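Local coordinates for solute Binding Protein BlMnBP1, Blac_00780 in complex with mannopentaose (Bifidobacterium, PDB 6I5W) that binds beta-manno-oligosaccharides such as mannopentaose as an extracellular solute-binding protein of an ABC transporter, probably delivering them to the membrane permease for uptake, at residues Gly135-Lys140 and Gly254-Gly259; Lys141-Ala146 and Glu260-Val265; Lys153-Phe158 and Phe289-Asp294; Thr230-Val235 and Ala403-Thr408. All coordinates share one frame; numbering follows the deposited sequence.

Contact 1: Gly135-Lys140 and Gly254-Gly259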
# COMPACT_ATOMS: atom_id res chain seq x y z
N GLY A 135 -0.79 6.92 5.95
CA GLY A 135 -0.51 8.10 6.74
C GLY A 135 0.35 9.02 5.90
O GLY A 135 0.40 8.88 4.69
N ILE A 136 1.02 9.99 6.53
CA ILE A 136 1.90 10.90 5.82
C ILE A 136 3.28 10.82 6.46
O ILE A 136 3.40 10.79 7.70
CB ILE A 136 1.37 12.35 5.82
CG1 ILE A 136 0.01 12.44 5.10
CG2 ILE A 136 2.46 13.32 5.27
CD1 ILE A 136 -0.57 13.87 4.84
N VAL A 137 4.30 10.78 5.63
CA VAL A 137 5.68 10.87 6.10
C VAL A 137 6.02 12.35 6.18
O VAL A 137 5.60 13.14 5.33
CB VAL A 137 6.65 10.11 5.19
CG1 VAL A 137 8.01 9.98 5.91
CG2 VAL A 137 6.09 8.74 4.85
N TYR A 138 6.75 12.75 7.22
CA TYR A 138 7.01 14.17 7.47
C TYR A 138 8.36 14.28 8.15
O TYR A 138 8.81 13.35 8.85
CB TYR A 138 5.83 14.83 8.25
CG TYR A 138 5.86 14.63 9.74
CD1 TYR A 138 5.28 13.53 10.33
CD2 TYR A 138 6.45 15.57 10.56
CE1 TYR A 138 5.35 13.33 11.67
CE2 TYR A 138 6.50 15.37 11.90
CZ TYR A 138 5.96 14.27 12.45
OH TYR A 138 6.01 14.10 13.81
N ASN A 139 9.04 15.38 7.86
CA ASN A 139 10.35 15.70 8.41
C ASN A 139 10.13 16.59 9.63
O ASN A 139 9.62 17.71 9.50
CB ASN A 139 11.24 16.36 7.37
CG ASN A 139 12.61 16.74 7.91
OD1 ASN A 139 12.70 17.40 8.93
ND2 ASN A 139 13.66 16.34 7.21
N LYS A 140 10.44 16.08 10.81
CA LYS A 140 10.14 16.82 12.03
C LYS A 140 10.97 18.09 12.12
O LYS A 140 10.50 19.10 12.63
CB LYS A 140 10.38 15.93 13.25
CG LYS A 140 9.54 14.66 13.27
CD LYS A 140 10.32 13.49 13.87
CE LYS A 140 9.44 12.57 14.71
NZ LYS A 140 10.25 11.85 15.74
N GLY A 254 16.27 10.81 -0.42
CA GLY A 254 17.39 11.56 0.10
C GLY A 254 16.99 12.98 0.45
O GLY A 254 17.31 13.49 1.53
N LYS A 255 16.27 13.65 -0.45
CA LYS A 255 15.85 15.01 -0.21
C LYS A 255 15.06 15.11 1.10
O LYS A 255 15.29 16.00 1.92
CB LYS A 255 15.02 15.53 -1.39
CG LYS A 255 15.87 15.69 -2.68
CD LYS A 255 15.14 16.36 -3.86
CE LYS A 255 14.14 17.44 -3.40
NZ LYS A 255 14.04 18.61 -4.32
N MET A 256 14.13 14.19 1.30
CA MET A 256 13.26 14.21 2.50
C MET A 256 14.13 14.05 3.73
O MET A 256 13.91 14.77 4.67
CB MET A 256 12.20 13.12 2.49
CG MET A 256 11.52 12.93 3.84
SD MET A 256 9.77 13.12 3.72
CE MET A 256 9.34 13.39 5.43
N ASN A 257 15.04 13.09 3.73
CA ASN A 257 15.89 12.90 4.90
C ASN A 257 16.72 14.15 5.19
O ASN A 257 16.90 14.52 6.36
CB ASN A 257 16.73 11.64 4.67
CG ASN A 257 17.54 11.26 5.85
OD1 ASN A 257 17.16 10.40 6.66
ND2 ASN A 257 18.67 11.92 5.98
N ASN A 258 17.15 14.87 4.17
CA ASN A 258 17.90 16.10 4.35
C ASN A 258 17.03 17.32 4.66
O ASN A 258 17.55 18.43 4.66
CB ASN A 258 18.70 16.44 3.09
CG ASN A 258 19.96 15.65 2.97
OD1 ASN A 258 20.51 15.15 3.96
ND2 ASN A 258 20.46 15.54 1.74
N GLY A 259 15.73 17.16 4.86
CA GLY A 259 14.90 18.31 5.09
C GLY A 259 14.60 19.20 3.88
O GLY A 259 14.18 20.34 4.08
O HOH W 1 16.36 16.68 8.02
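N139, the last residue of strand 123-139, lies closest to G259, just past the end of helix 249-257, with their CA atoms 6.2 Å apart. The helix closes in a Schellman motif: G259, at positive phi (73°), donates its N to M256 O, while E260 N reaches back to K255 O. N139 binds this helix end. Its CG stands anti to the backbone N (chi1 179°), which carries the amide out to the helix terminus, where ND2 donates to M256 O over 3.0 Å. The bond is nearly straight, and the acceptor lies in the amide plane. M256 O thus accepts two hydrogen bonds, from N139 ND2 and from G259 N. A water accepts from N139 ND2 at 2.8 Å and donates to N257 O, tying a second carbonyl of the last turn to the same amide. N139 OD1 accepts from V142 N. Next to the amide the bent M256 side chain runs back to the strand; its CE lies by V137 CG1 (3.7 Å), though the exact placement of this methyl is doubtful. N139 is therefore the N-cap of helix 140-145 and also a hydrogen-bond donor to the Schellman end of helix 249-257, joining two helix ends in one lobe of a periplasmic-binding-protein-type fold.

Contact 2: Lys141-Ala146 and Glu260-Val265. With ZN (zinc ion), chain B.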
# COMPACT_ATOMS: atom_id res chain seq x y z
N LYS A 141 12.20 18.06 11.59
CA LYS A 141 13.05 19.24 11.64
C LYS A 141 12.46 20.38 10.81
O LYS A 141 12.50 21.54 11.24
CB LYS A 141 14.46 18.87 11.17
CG LYS A 141 15.21 20.04 10.58
CD LYS A 141 16.64 19.73 10.19
CE LYS A 141 17.05 20.62 9.01
NZ LYS A 141 16.72 22.06 9.22
N VAL A 142 11.90 20.06 9.64
CA VAL A 142 11.23 21.06 8.80
C VAL A 142 10.00 21.62 9.50
O VAL A 142 9.79 22.84 9.54
CB VAL A 142 10.86 20.43 7.44
CG1 VAL A 142 9.96 21.36 6.62
CG2 VAL A 142 12.11 20.01 6.66
N PHE A 143 9.22 20.74 10.13
CA PHE A 143 8.06 21.19 10.88
C PHE A 143 8.45 22.11 12.03
O PHE A 143 7.77 23.09 12.29
CB PHE A 143 7.28 19.97 11.42
CG PHE A 143 6.22 19.47 10.48
CD1 PHE A 143 6.53 19.18 9.17
CD2 PHE A 143 4.93 19.31 10.91
CE1 PHE A 143 5.55 18.73 8.30
CE2 PHE A 143 3.95 18.86 10.06
CZ PHE A 143 4.26 18.56 8.75
N GLU A 144 9.53 21.79 12.74
CA GLU A 144 9.98 22.65 13.84
C GLU A 144 10.42 24.00 13.31
O GLU A 144 10.05 25.04 13.85
CB GLU A 144 11.13 21.96 14.58
CG GLU A 144 10.66 20.78 15.39
CD GLU A 144 11.76 19.81 15.73
OE1 GLU A 144 12.85 19.90 15.12
OE2 GLU A 144 11.52 18.98 16.62
N GLU A 145 11.22 24.00 12.24
CA GLU A 145 11.68 25.24 11.64
C GLU A 145 10.51 26.16 11.33
O GLU A 145 10.62 27.38 11.49
CB GLU A 145 12.43 24.92 10.37
CG GLU A 145 13.38 25.95 9.89
CD GLU A 145 14.69 25.29 9.45
OE1 GLU A 145 15.68 25.39 10.22
OE2 GLU A 145 14.71 24.65 8.37
N ALA A 146 9.39 25.61 10.90
CA ALA A 146 8.22 26.41 10.58
C ALA A 146 7.38 26.75 11.80
O ALA A 146 6.34 27.38 11.62
CB ALA A 146 7.34 25.66 9.56
N GLU A 260 14.80 18.70 2.66
CA GLU A 260 14.42 19.43 1.46
C GLU A 260 12.96 19.22 1.10
O GLU A 260 12.45 19.91 0.24
CB GLU A 260 15.29 18.99 0.28
CG GLU A 260 16.72 19.51 0.28
CD GLU A 260 17.52 19.09 -0.97
OE1 GLU A 260 18.58 18.47 -0.81
OE2 GLU A 260 17.09 19.36 -2.12
N ILE A 261 12.30 18.24 1.72
CA ILE A 261 10.89 17.96 1.55
C ILE A 261 10.29 17.82 2.93
O ILE A 261 10.85 17.13 3.80
CB ILE A 261 10.65 16.67 0.73
CG1 ILE A 261 11.09 16.89 -0.72
CG2 ILE A 261 9.20 16.25 0.77
CD1 ILE A 261 11.31 15.55 -1.51
N ALA A 262 9.14 18.45 3.12
CA ALA A 262 8.50 18.38 4.43
C ALA A 262 7.58 17.17 4.55
O ALA A 262 7.54 16.54 5.61
CB ALA A 262 7.71 19.67 4.70
N THR A 263 6.78 16.86 3.51
CA THR A 263 5.78 15.82 3.60
C THR A 263 5.70 15.08 2.26
O THR A 263 5.94 15.64 1.18
CB THR A 263 4.33 16.29 3.92
OG1 THR A 263 3.81 17.08 2.84
CG2 THR A 263 4.26 17.10 5.19
N MET A 264 5.34 13.82 2.36
CA MET A 264 5.00 12.94 1.25
C MET A 264 3.89 12.01 1.71
O MET A 264 3.95 11.45 2.82
CB MET A 264 6.22 12.16 0.79
CG MET A 264 7.18 12.93 -0.12
SD MET A 264 8.35 11.77 -0.85
CE MET A 264 9.71 11.80 0.31
N VAL A 265 2.87 11.85 0.88
CA VAL A 265 1.70 11.04 1.22
C VAL A 265 1.96 9.62 0.73
O VAL A 265 1.83 9.31 -0.46
CB VAL A 265 0.44 11.65 0.61
CG1 VAL A 265 -0.84 11.01 1.11
CG2 VAL A 265 0.35 13.13 1.02
ZN ZN B . 12.96 17.98 17.52
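V142 and F143, on successive positions of helix 140-145, pack against the start of strand 261-267, and V142 CA comes within 5.8 Å of A262 CA. The axes of segments 141-145 and 261-265 pass 8.5 Å apart, with 121° between their N-to-C directions. The F143 side chain leaves the helix with chi1 at -90°, and its ring reaches the strand through CE1 and CZ. From CB, which points past the strand, through CG, nothing of 260-265 is met. Further along, CE1 is 4.3 Å from A262 CB and 4.0 Å from A262 O, which lies oblique to the ring. CE1 and CZ then meet T263 CG2, at 3.7 Å from CE1, with the methyl at the ring edge and near its plane. T263 presents this methyl while its OG1 is engaged by P173 O. Beside the ring, V142 CG1, anti to the backbone N (chi1 171°), presses on A262 CB at 3.4 Å, tighter than usual for two carbons. I165 of helix 155-168 touches V142, F143 and A262, and the F143 ring also meets that of Y138. The charged residues of this helix lie away from the strand: K141 pairs with E145, and E144 OE2 binds a zinc ion at 2.0 Å. No hydrogen bond joins the two segments, so their cohesion comes from apolar contact between buried side chains, while the T263 hydroxyl is satisfied by P173 O.

Contact 3: Lys153-Phe158 and Phe289-Asp294. With ZN (zinc ion), chain T; ZN (zinc ion), chain M.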
# COMPACT_ATOMS: atom_id res chain seq x y z
N LYS A 153 -4.75 18.12 11.86
CA LYS A 153 -5.77 17.10 11.96
C LYS A 153 -6.92 17.31 11.00
O LYS A 153 -7.81 16.46 10.95
CB LYS A 153 -6.29 17.03 13.39
CG LYS A 153 -5.14 16.82 14.38
CD LYS A 153 -5.53 16.11 15.67
CE LYS A 153 -4.40 15.20 16.16
NZ LYS A 153 -3.04 15.84 16.06
N THR A 154 -6.90 18.37 10.22
CA THR A 154 -7.98 18.65 9.28
C THR A 154 -7.32 19.16 8.00
O THR A 154 -6.16 19.57 8.03
CB THR A 154 -8.98 19.71 9.77
OG1 THR A 154 -8.32 20.98 9.77
CG2 THR A 154 -9.57 19.42 11.15
N PRO A 155 -8.05 19.13 6.88
CA PRO A 155 -7.41 19.59 5.63
C PRO A 155 -7.06 21.07 5.66
O PRO A 155 -6.04 21.47 5.08
CB PRO A 155 -8.47 19.23 4.54
CG PRO A 155 -9.29 18.06 5.15
CD PRO A 155 -9.32 18.39 6.66
N GLU A 156 -7.91 21.90 6.32
CA GLU A 156 -7.61 23.30 6.49
C GLU A 156 -6.35 23.48 7.31
O GLU A 156 -5.45 24.22 6.92
CB GLU A 156 -8.79 24.02 7.15
CG GLU A 156 -10.12 23.99 6.36
CD GLU A 156 -11.02 22.85 6.81
OE1 GLU A 156 -10.46 21.74 7.06
OE2 GLU A 156 -12.27 23.05 6.93
N GLU A 157 -6.24 22.74 8.43
CA GLU A 157 -5.03 22.80 9.25
C GLU A 157 -3.82 22.40 8.44
O GLU A 157 -2.76 23.03 8.52
CB GLU A 157 -5.18 21.90 10.49
CG GLU A 157 -6.02 22.51 11.64
CD GLU A 157 -5.85 21.79 12.98
OE1 GLU A 157 -5.37 20.63 12.99
OE2 GLU A 157 -6.19 22.38 14.03
N PHE A 158 -3.95 21.35 7.61
CA PHE A 158 -2.80 20.90 6.85
C PHE A 158 -2.36 21.93 5.83
O PHE A 158 -1.16 22.16 5.65
CB PHE A 158 -3.15 19.54 6.17
CG PHE A 158 -2.04 18.94 5.41
CD1 PHE A 158 -0.99 18.35 6.08
CD2 PHE A 158 -2.06 18.89 4.04
CE1 PHE A 158 0.04 17.75 5.40
CE2 PHE A 158 -1.04 18.29 3.34
CZ PHE A 158 0.02 17.72 4.04
N PHE A 289 -3.19 10.72 8.37
CA PHE A 289 -3.65 11.64 7.34
C PHE A 289 -4.55 12.70 8.00
O PHE A 289 -5.31 12.36 8.92
CB PHE A 289 -4.39 10.90 6.23
CG PHE A 289 -4.70 11.77 5.02
CD1 PHE A 289 -5.86 12.51 4.95
CD2 PHE A 289 -3.79 11.86 3.97
CE1 PHE A 289 -6.13 13.33 3.87
CE2 PHE A 289 -4.08 12.67 2.85
CZ PHE A 289 -5.24 13.43 2.82
N PRO A 290 -4.46 14.02 7.58
CA PRO A 290 -5.11 15.08 8.36
C PRO A 290 -6.61 15.22 8.10
O PRO A 290 -7.08 16.23 7.63
CB PRO A 290 -4.35 16.34 7.91
CG PRO A 290 -3.76 16.00 6.57
CD PRO A 290 -3.46 14.54 6.64
N ILE A 291 -7.35 14.17 8.40
CA ILE A 291 -8.80 14.18 8.37
C ILE A 291 -9.28 13.72 9.73
O ILE A 291 -8.71 12.79 10.32
CB ILE A 291 -9.40 13.29 7.26
CG1 ILE A 291 -9.30 14.05 5.92
CG2 ILE A 291 -10.83 12.92 7.60
CD1 ILE A 291 -9.79 13.16 4.72
N THR A 292 -10.29 14.38 10.24
CA THR A 292 -10.89 14.02 11.51
C THR A 292 -12.35 13.76 11.25
O THR A 292 -12.99 14.52 10.52
CB THR A 292 -10.75 15.15 12.52
OG1 THR A 292 -9.37 15.34 12.81
CG2 THR A 292 -11.47 14.80 13.77
N VAL A 293 -12.88 12.70 11.84
CA VAL A 293 -14.24 12.27 11.59
C VAL A 293 -14.93 12.23 12.93
O VAL A 293 -14.61 11.38 13.78
CB VAL A 293 -14.29 10.91 10.87
CG1 VAL A 293 -15.74 10.56 10.56
CG2 VAL A 293 -13.46 10.98 9.60
N ASP A 294 -15.82 13.18 13.17
CA ASP A 294 -16.55 13.21 14.42
C ASP A 294 -15.57 13.25 15.59
O ASP A 294 -15.74 12.58 16.60
CB ASP A 294 -17.48 12.00 14.50
CG ASP A 294 -18.57 12.17 15.49
OD1 ASP A 294 -19.21 13.25 15.52
OD2 ASP A 294 -18.82 11.19 16.21
ZN ZN T . -12.88 22.18 8.59
ZN ZN M . -20.34 14.81 15.18
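P290 and F158 meet obliquely: the proline CG sits 3.6 Å from the phenylalanine CG and touches CB and CD1 as well, so the contact falls at the root of the aromatic side chain. F158 points at the proline because its CG is anti to the backbone N (chi1 -177°). P155 crosses I291 at a slant, with its CG 4.1 Å from I291 CG1. Within the loop, P290 CD lies 3.4 Å above the plane of the F289 ring, displaced toward its rim. The polar link is T292 OG1, which donates to K153 O over 2.7 Å from above the carbonyl plane, 36° out of it. With OG1 anti to the carbonyl carbon (chi1 -65°), the hydroxyl faces K153 and also lies near its CB. At the helix start T154 OG1 caps E157 N, while E157 OE1 accepts from K153 N, the residue before the N-cap. In the first turn, E156 OE2 and D221 share a zinc ion. K153 to E157 thus form the N-capped start of helix 155-168, and the loop after strand 284-288 lies against it through an inverse gamma turn centred on P290.

Contact 4: Thr230-Val235 and Ala403-Thr408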
# COMPACT_ATOMS: atom_id res chain seq x y z
N THR A 230 -7.23 17.74 -0.81
CA THR A 230 -5.97 18.02 -0.14
C THR A 230 -4.85 18.12 -1.17
O THR A 230 -4.05 19.07 -1.15
CB THR A 230 -5.67 16.96 0.88
OG1 THR A 230 -6.60 17.04 1.96
CG2 THR A 230 -4.27 17.14 1.41
N LEU A 231 -4.79 17.15 -2.09
CA LEU A 231 -3.75 17.17 -3.11
C LEU A 231 -3.96 18.31 -4.09
O LEU A 231 -2.99 18.93 -4.56
CB LEU A 231 -3.77 15.86 -3.88
CG LEU A 231 -3.00 15.87 -5.21
CD1 LEU A 231 -1.52 16.12 -4.84
CD2 LEU A 231 -3.17 14.59 -5.96
N TYR A 232 -5.21 18.55 -4.47
CA TYR A 232 -5.51 19.63 -5.37
C TYR A 232 -5.08 20.95 -4.74
O TYR A 232 -4.28 21.70 -5.31
CB TYR A 232 -6.99 19.62 -5.73
CG TYR A 232 -7.34 20.72 -6.71
CD1 TYR A 232 -7.50 22.04 -6.30
CD2 TYR A 232 -7.51 20.42 -8.08
CE1 TYR A 232 -7.81 23.03 -7.22
CE2 TYR A 232 -7.83 21.41 -8.98
CZ TYR A 232 -7.96 22.71 -8.57
OH TYR A 232 -8.26 23.69 -9.50
N ASP A 233 -5.54 21.23 -3.51
CA ASP A 233 -5.19 22.54 -2.93
C ASP A 233 -3.68 22.68 -2.74
O ASP A 233 -3.13 23.76 -2.95
CB ASP A 233 -5.91 22.75 -1.61
CG ASP A 233 -7.38 22.95 -1.80
OD1 ASP A 233 -7.78 23.20 -2.96
OD2 ASP A 233 -8.14 22.82 -0.82
N ALA A 234 -2.99 21.60 -2.35
CA ALA A 234 -1.57 21.75 -2.09
C ALA A 234 -0.86 22.19 -3.34
O ALA A 234 0.10 22.97 -3.28
CB ALA A 234 -0.99 20.45 -1.55
N VAL A 235 -1.31 21.73 -4.49
CA VAL A 235 -0.64 22.02 -5.75
C VAL A 235 -1.03 23.40 -6.22
O VAL A 235 -0.18 24.23 -6.57
CB VAL A 235 -1.01 20.95 -6.81
CG1 VAL A 235 -0.43 21.30 -8.17
CG2 VAL A 235 -0.52 19.56 -6.39
N ALA A 403 -2.24 22.68 -11.23
CA ALA A 403 -1.06 23.49 -11.47
C ALA A 403 -1.30 24.45 -12.62
O ALA A 403 -0.84 25.58 -12.59
CB ALA A 403 0.16 22.62 -11.72
N ASN A 404 -2.03 24.00 -13.65
CA ASN A 404 -2.36 24.84 -14.79
C ASN A 404 -3.73 25.48 -14.67
O ASN A 404 -4.21 26.09 -15.63
CB ASN A 404 -2.26 24.05 -16.09
CG ASN A 404 -0.85 23.59 -16.37
OD1 ASN A 404 -0.54 22.40 -16.31
ND2 ASN A 404 0.05 24.53 -16.65
N ARG A 405 -4.38 25.37 -13.51
CA ARG A 405 -5.65 26.05 -13.26
C ARG A 405 -6.61 25.82 -14.43
O ARG A 405 -7.19 26.74 -15.00
CB ARG A 405 -5.39 27.54 -12.99
CG ARG A 405 -6.62 28.42 -12.84
CD ARG A 405 -7.62 27.95 -11.78
NE ARG A 405 -8.99 28.36 -12.14
CZ ARG A 405 -10.09 28.05 -11.45
NH1 ARG A 405 -11.28 28.47 -11.87
NH2 ARG A 405 -10.00 27.32 -10.35
N THR A 406 -6.76 24.55 -14.81
CA THR A 406 -7.65 24.21 -15.92
C THR A 406 -9.06 23.85 -15.45
O THR A 406 -10.02 24.06 -16.18
CB THR A 406 -7.11 23.04 -16.73
OG1 THR A 406 -7.55 21.81 -16.12
CG2 THR A 406 -5.60 22.99 -16.77
N ARG A 407 -9.20 23.30 -14.25
CA ARG A 407 -10.50 22.92 -13.72
C ARG A 407 -10.42 23.06 -12.21
O ARG A 407 -9.33 23.04 -11.64
CB ARG A 407 -10.88 21.45 -14.04
CG ARG A 407 -10.68 21.02 -15.47
CD ARG A 407 -10.23 19.55 -15.54
NE ARG A 407 -11.34 18.64 -15.31
CZ ARG A 407 -11.21 17.32 -15.21
NH1 ARG A 407 -10.01 16.75 -15.29
NH2 ARG A 407 -12.30 16.58 -15.04
N THR A 408 -11.58 23.15 -11.57
CA THR A 408 -11.64 23.12 -10.11
C THR A 408 -11.69 21.66 -9.64
O THR A 408 -12.11 20.77 -10.38
CB THR A 408 -12.87 23.84 -9.58
OG1 THR A 408 -14.01 23.09 -9.93
CG2 THR A 408 -13.00 25.25 -10.16
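Y232 OH donates a very short hydrogen bond, 2.5 Å, to R407 O, joining helix 223-236 to the loop linking two consecutive helices, 393-403 and 409-426, which opens with a Schellman motif. R407 O lies at the edge of the tyrosine ring, near its plane. The ring reaches across because CG is anti to the backbone N (chi1 -178°), and T408 CA flanks the hydroxyl at 3.5 Å. About one turn further along the helix, V235 turns CG1 to A403, 3.8 Å from its CB and equally close to its backbone N. These two touches bracket the loop: V235 meets the end of the incoming helix, and Y232 the last residues before the outgoing one.

Around this first shell, I409 and I412 of helix 409-426 and A402 of helix 393-403 pack on Y232, and A402 also touches V235. R407 itself sends its guanidinium away from the tyrosine, forming salt bridges from NH1 to D397 and D401 and from NH2 to E415. Both helices are thereby tied to the residue whose carbonyl receives the tyrosine. R405, at positive phi, is the C-prime residue of the Schellman motif, with its N bonded to A402 O and T406 N to D401 O. T408, the N-cap of helix 409-426, donates its backbone N to Q411 OE1.

All four contacts lie in one lobe of the binding protein. Contacts 1 and 2 touch directly, with centres about 6 Å apart: each takes one of two neighbouring antiparallel strands, 123-139 in contact 1 and 261-267 in contact 2, linked by a probable backbone hydrogen bond of 2.9 Å from V137 N to M264 O. Contact 3, its centre about 17 Å from that of contact 2, joins this sheet through I136, whose CD1 lies 3.5 Å from P290 CD, and through T263, which touches F158. T230 carries the packing on to contact 4, its CG2 3.9 Å from F158 CD2. Contacts 1 and 2 do not touch the bound glycan: the side chains of V137 and I261 stay about 11 Å and 13 Å from a mannose unit.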